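Local coordinates for protein mandalate racemase/muconate lactonizing enzyme (Unidentified, PDB 4E4U) that is a putative mandelate racemase/muconate lactonizing enzyme of the enolase superfamily, probably an isomerase, with its substrate not established, at residues A[26-40]-A[93-107]. Numbering follows the deposited sequence.
Sequences VKLKTDDGIEGVGEI and VVSGLEMACWDIIGK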
loop_
_atom_site.group_PDB
_atom_site.type_symbol
_atom_site.label_atom_id
_atom_site.label_comp_id
_atom_site.label_asym_id
_atom_site.label_seq_id
_atom_site.Cartn_x
_atom_site.Cartn_y
_atom_site.Cartn_z
ATOM N N VAL A 26 44.635 10.995 -6.516
ATOM C CA VAL A 26 44.750 12.374 -6.971
ATOM C C VAL A 26 45.392 13.222 -5.878
ATOM O O VAL A 26 45.125 13.026 -4.685
ATOM C CB VAL A 26 43.376 12.961 -7.371
ATOM C CG1 VAL A 26 42.864 12.288 -8.641
ATOM C CG2 VAL A 26 42.365 12.821 -6.230
ATOM N N LYS A 27 46.268 14.136 -6.286
ATOM C CA LYS A 27 46.891 15.078 -5.362
ATOM C C LYS A 27 46.547 16.500 -5.780
ATOM O O LYS A 27 46.771 16.889 -6.927
ATOM C CB LYS A 27 48.409 14.873 -5.308
ATOM C CG LYS A 27 48.825 13.595 -4.593
ATOM C CD LYS A 27 50.347 13.416 -4.558
ATOM C CE LYS A 27 51.038 14.494 -3.730
ATOM N NZ LYS A 27 52.513 14.332 -3.701
ATOM N N LEU A 28 45.974 17.262 -4.851
ATOM C CA LEU A 28 45.613 18.652 -5.101
ATOM C C LEU A 28 46.543 19.575 -4.348
ATOM O O LEU A 28 46.978 19.259 -3.238
ATOM C CB LEU A 28 44.189 18.925 -4.625
ATOM C CG LEU A 28 43.090 18.041 -5.201
ATOM C CD1 LEU A 28 41.740 18.471 -4.649
ATOM C CD2 LEU A 28 43.111 18.116 -6.720
ATOM N N LYS A 29 46.846 20.725 -4.936
ATOM C CA LYS A 29 47.601 21.741 -4.218
ATOM C C LYS A 29 46.853 23.065 -4.268
ATOM O O LYS A 29 46.208 23.393 -5.273
ATOM C CB LYS A 29 49.016 21.893 -4.785
ATOM C CG LYS A 29 50.010 22.491 -3.791
ATOM C CD LYS A 29 51.447 22.370 -4.279
ATOM C CE LYS A 29 52.434 22.552 -3.128
ATOM N NZ LYS A 29 53.456 23.595 -3.420
ATOM N N THR A 30 46.917 23.807 -3.167
ATOM C CA THR A 30 46.296 25.122 -3.093
ATOM C C THR A 30 47.287 26.220 -3.455
ATOM O O THR A 30 48.500 25.979 -3.541
ATOM C CB THR A 30 45.774 25.421 -1.689
ATOM O OG1 THR A 30 46.882 25.528 -0.785
ATOM C CG2 THR A 30 44.818 24.328 -1.217
ATOM N N ASP A 31 46.768 27.432 -3.637
ATOM C CA ASP A 31 47.588 28.587 -3.963
ATOM C C ASP A 31 48.553 28.957 -2.840
ATOM O O ASP A 31 49.578 29.583 -3.091
ATOM C CB ASP A 31 46.716 29.787 -4.362
ATOM C CG ASP A 31 45.653 30.138 -3.321
ATOM O OD1 ASP A 31 45.340 29.319 -2.421
ATOM O OD2 ASP A 31 45.100 31.253 -3.433
ATOM N N ASP A 32 48.242 28.572 -1.603
ATOM C CA ASP A 32 49.165 28.847 -0.501
ATOM C C ASP A 32 49.887 27.591 -0.003
ATOM O O ASP A 32 50.402 27.547 1.119
ATOM C CB ASP A 32 48.454 29.577 0.645
ATOM C CG ASP A 32 47.501 28.686 1.406
ATOM O OD1 ASP A 32 47.327 27.521 1.009
ATOM O OD2 ASP A 32 46.913 29.147 2.406
ATOM N N GLY A 33 49.904 26.565 -0.842
ATOM C CA GLY A 33 50.809 25.449 -0.650
ATOM C C GLY A 33 50.327 24.271 0.177
ATOM O O GLY A 33 51.136 23.422 0.547
ATOM N N ILE A 34 49.033 24.198 0.478
ATOM C CA ILE A 34 48.521 23.041 1.210
ATOM C C ILE A 34 48.218 21.913 0.227
ATOM O O ILE A 34 47.619 22.145 -0.825
ATOM C CB ILE A 34 47.265 23.383 2.050
ATOM C CG1 ILE A 34 47.510 24.628 2.905
ATOM C CG2 ILE A 34 46.869 22.202 2.934
ATOM C CD1 ILE A 34 46.449 24.861 3.979
ATOM N N GLU A 35 48.651 20.700 0.560
ATOM C CA GLU A 35 48.453 19.547 -0.310
ATOM C C GLU A 35 47.377 18.642 0.251
ATOM O O GLU A 35 47.328 18.412 1.460
ATOM C CB GLU A 35 49.737 18.728 -0.417
ATOM C CG GLU A 35 50.880 19.386 -1.155
ATOM C CD GLU A 35 51.887 18.362 -1.637
ATOM O OE1 GLU A 35 52.258 17.470 -0.841
ATOM O OE2 GLU A 35 52.287 18.438 -2.818
ATOM N N GLY A 36 46.523 18.115 -0.624
ATOM C CA GLY A 36 45.547 17.118 -0.220
ATOM C C GLY A 36 45.599 15.918 -1.143
ATOM O O GLY A 36 45.902 16.057 -2.327
ATOM N N VAL A 37 45.304 14.735 -0.609
ATOM C CA VAL A 37 45.314 13.521 -1.415
ATOM C C VAL A 37 43.959 12.815 -1.341
ATOM O O VAL A 37 43.269 12.887 -0.326
ATOM C CB VAL A 37 46.473 12.579 -0.998
ATOM C CG1 VAL A 37 46.254 12.036 0.411
ATOM C CG2 VAL A 37 46.658 11.449 -2.009
ATOM N N GLY A 38 43.571 12.165 -2.435
ATOM C CA GLY A 38 42.321 11.432 -2.488
ATOM C C GLY A 38 42.452 10.194 -3.347
ATOM O O GLY A 38 43.474 9.991 -4.025
ATOM N N GLU A 39 41.423 9.356 -3.316
ATOM C CA GLU A 39 41.400 8.125 -4.090
ATOM C C GLU A 39 40.056 8.002 -4.791
ATOM O O GLU A 39 39.021 8.393 -4.241
ATOM C CB GLU A 39 41.657 6.898 -3.205
ATOM C CG GLU A 39 41.710 5.603 -4.005
ATOM C CD GLU A 39 42.314 4.425 -3.265
ATOM O OE1 GLU A 39 42.743 4.563 -2.095
ATOM O OE2 GLU A 39 42.363 3.336 -3.880
ATOM N N ILE A 40 40.094 7.474 -6.010
ATOM C CA ILE A 40 38.923 7.300 -6.850
ATOM C C ILE A 40 38.634 5.814 -7.021
ATOM O O ILE A 40 39.540 5.043 -7.338
ATOM C CB ILE A 40 39.180 7.943 -8.225
ATOM C CG1 ILE A 40 39.279 9.462 -8.068
ATOM C CG2 ILE A 40 38.115 7.538 -9.242
ATOM C CD1 ILE A 40 39.775 10.200 -9.286
ATOM N N VAL A 93 35.089 9.860 -9.526
ATOM C CA VAL A 93 36.064 10.931 -9.695
ATOM C C VAL A 93 35.862 12.047 -8.679
ATOM O O VAL A 93 36.815 12.478 -8.016
ATOM C CB VAL A 93 36.037 11.508 -11.121
ATOM C CG1 VAL A 93 36.976 12.705 -11.239
ATOM C CG2 VAL A 93 36.413 10.432 -12.125
ATOM N N VAL A 94 34.630 12.518 -8.535
ATOM C CA VAL A 94 34.400 13.598 -7.584
ATOM C C VAL A 94 34.652 13.151 -6.146
ATOM O O VAL A 94 35.049 13.963 -5.316
ATOM C CB VAL A 94 33.018 14.278 -7.748
ATOM C CG1 VAL A 94 31.918 13.474 -7.070
ATOM C CG2 VAL A 94 33.078 15.698 -7.195
ATOM N N SER A 95 34.457 11.865 -5.849
ATOM C CA SER A 95 34.746 11.361 -4.506
ATOM C C SER A 95 36.214 11.594 -4.159
ATOM O O SER A 95 36.544 12.025 -3.052
ATOM C CB SER A 95 34.461 9.866 -4.407
ATOM O OG SER A 95 33.101 9.571 -4.633
ATOM N N GLY A 96 37.097 11.296 -5.107
ATOM C CA GLY A 96 38.523 11.463 -4.889
ATOM C C GLY A 96 38.886 12.924 -4.736
ATOM O O GLY A 96 39.656 13.293 -3.851
ATOM N N LEU A 97 38.343 13.765 -5.614
ATOM C CA LEU A 97 38.623 15.195 -5.542
ATOM C C LEU A 97 38.098 15.791 -4.239
ATOM O O LEU A 97 38.775 16.596 -3.598
ATOM C CB LEU A 97 38.013 15.923 -6.737
ATOM C CG LEU A 97 38.519 15.543 -8.133
ATOM C CD1 LEU A 97 37.723 16.283 -9.199
ATOM C CD2 LEU A 97 40.006 15.828 -8.270
ATOM N N GLU A 98 36.896 15.381 -3.843
ATOM C CA GLU A 98 36.263 15.933 -2.654
ATOM C C GLU A 98 37.008 15.524 -1.380
ATOM O O GLU A 98 37.202 16.339 -0.474
ATOM C CB GLU A 98 34.791 15.512 -2.602
ATOM C CG GLU A 98 33.958 16.222 -1.543
ATOM C CD GLU A 98 33.791 15.395 -0.287
ATOM O OE1 GLU A 98 34.632 14.496 -0.068
ATOM O OE2 GLU A 98 32.830 15.638 0.482
ATOM N N MET A 99 37.440 14.269 -1.295
ATOM C CA MET A 99 38.121 13.850 -0.072
ATOM C C MET A 99 39.495 14.517 0.031
ATOM O O MET A 99 39.965 14.803 1.133
ATOM C CB MET A 99 38.203 12.322 0.064
ATOM C CG MET A 99 39.216 11.655 -0.853
ATOM S SD MET A 99 39.328 9.865 -0.613
ATOM C CE MET A 99 37.751 9.316 -1.267
ATOM N N ALA A 100 40.123 14.795 -1.115
ATOM C CA ALA A 100 41.369 15.565 -1.137
ATOM C C ALA A 100 41.112 16.987 -0.641
ATOM O O ALA A 100 41.933 17.558 0.071
ATOM C CB ALA A 100 41.983 15.576 -2.525
ATOM N N CYS A 101 39.960 17.549 -0.997
ATOM C CA CYS A 101 39.559 18.842 -0.445
ATOM C C CYS A 101 39.408 18.773 1.074
ATOM O O CYS A 101 39.873 19.668 1.774
ATOM C CB CYS A 101 38.267 19.360 -1.096
ATOM S SG CYS A 101 38.480 19.894 -2.809
ATOM N N TRP A 102 38.777 17.719 1.588
ATOM C CA TRP A 102 38.671 17.557 3.042
ATOM C C TRP A 102 40.038 17.436 3.715
ATOM O O TRP A 102 40.244 17.961 4.810
ATOM C CB TRP A 102 37.775 16.372 3.421
ATOM C CG TRP A 102 36.310 16.719 3.383
ATOM C CD1 TRP A 102 35.404 16.354 2.433
ATOM C CD2 TRP A 102 35.607 17.535 4.324
ATOM N NE1 TRP A 102 34.165 16.874 2.736
ATOM C CE2 TRP A 102 34.259 17.610 3.896
ATOM C CE3 TRP A 102 35.962 18.203 5.503
ATOM C CZ2 TRP A 102 33.286 18.321 4.597
ATOM C CZ3 TRP A 102 34.999 18.912 6.197
ATOM C CH2 TRP A 102 33.677 18.965 5.743
ATOM N N ASP A 103 40.962 16.732 3.068
ATOM C CA ASP A 103 42.329 16.622 3.565
ATOM C C ASP A 103 42.899 18.034 3.766
ATOM O O ASP A 103 43.480 18.339 4.814
ATOM C CB ASP A 103 43.164 15.821 2.558
ATOM C CG ASP A 103 44.456 15.278 3.145
ATOM O OD1 ASP A 103 44.574 15.122 4.383
ATOM O OD2 ASP A 103 45.370 14.986 2.345
ATOM N N ILE A 104 42.720 18.892 2.763
ATOM C CA ILE A 104 43.140 20.292 2.838
ATOM C C ILE A 104 42.392 21.101 3.908
ATOM O O ILE A 104 43.008 21.845 4.671
ATOM C CB ILE A 104 43.024 20.956 1.446
ATOM C CG1 ILE A 104 44.113 20.404 0.528
ATOM C CG2 ILE A 104 43.108 22.476 1.541
ATOM C CD1 ILE A 104 43.828 20.614 -0.932
ATOM N N ILE A 105 41.074 20.935 3.980
ATOM C CA ILE A 105 40.271 21.613 4.995
ATOM C C ILE A 105 40.792 21.274 6.398
ATOM O O ILE A 105 40.991 22.166 7.230
ATOM C CB ILE A 105 38.768 21.227 4.876
ATOM C CG1 ILE A 105 38.168 21.708 3.547
ATOM C CG2 ILE A 105 37.965 21.773 6.051
ATOM C CD1 ILE A 105 36.757 21.173 3.299
ATOM N N GLY A 106 41.027 19.988 6.649
ATOM C CA GLY A 106 41.529 19.546 7.939
ATOM C C GLY A 106 42.924 20.077 8.232
ATOM O O GLY A 106 43.223 20.506 9.354
ATOM N N LYS A 107 43.791 20.065 7.226
ATOM C CA LYS A 107 45.138 20.589 7.431
ATOM C C LYS A 107 45.101 22.081 7.748
ATOM O O LYS A 107 45.833 22.556 8.617
ATOM C CB LYS A 107 46.020 20.316 6.216
ATOM C CG LYS A 107 46.434 18.854 6.079
ATOM C CD LYS A 107 47.355 18.653 4.884
ATOM C CE LYS A 107 47.585 17.176 4.627
ATOM N NZ LYS A 107 48.507 16.966 3.475
#
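Backbone meets backbone where G38 and G36 of strand 35-40 lie on helix 93-107: the CA atoms of G38 and A100 are only 4.5 Å apart, and the strand and helix axes approach to 5.9 Å. Glycine makes this possible, since bare CA atoms do the touching: G36 CA comes to 3.3 Å from D103 OD2, G38 CA lies against M99 CG, and G96 CA lies against E39 O. Two CA-H...O contacts follow, G38 CA to G96 O at 3.5 Å and nearly straight, and A100 CA to V37 O, a buried carbonyl that has no hydrogen-bond partner.

Three polar bonds line the edge strand. D103 OD2 accepts V37 N at 3.0 Å through its anti lone pair; CG stands anti to the backbone N (chi1 -162°), which carries the carboxylate to the strand, while OD1 takes L366 N. The extended K107 chain passes I34 CG2 and brings NZ to E35 O at 2.7 Å, 36° above the carbonyl plane, with a long salt bridge back to D103. M99 SD receives a weak bond from E39 N, and its bent chain sets CE against E39 O.

V26, L28 and T30 of strand 22-30 supply most of the apolar packing, with I34 at one end and I40 at the other. L28 CD1 rests on A100 CB at 3.6 Å, and the L28 and L97 side chains cross at about a right angle, meeting CD2 to CD2. I104 CG2 meets T30 CG2 tip to tip at 3.7 Å and also touches I34 CG2, while I104 CG1 lies over G36 N. I40 CD1 packs on V93 CA.

This is the sheet-helix core of the enolase-type N-terminal capping domain: strand 3-12 completes the antiparallel sheet, helix 47-61 packs on V26, I40, V93 and L97, and helix 70-79 packs on helix 93-107 at V94, E98 and W102.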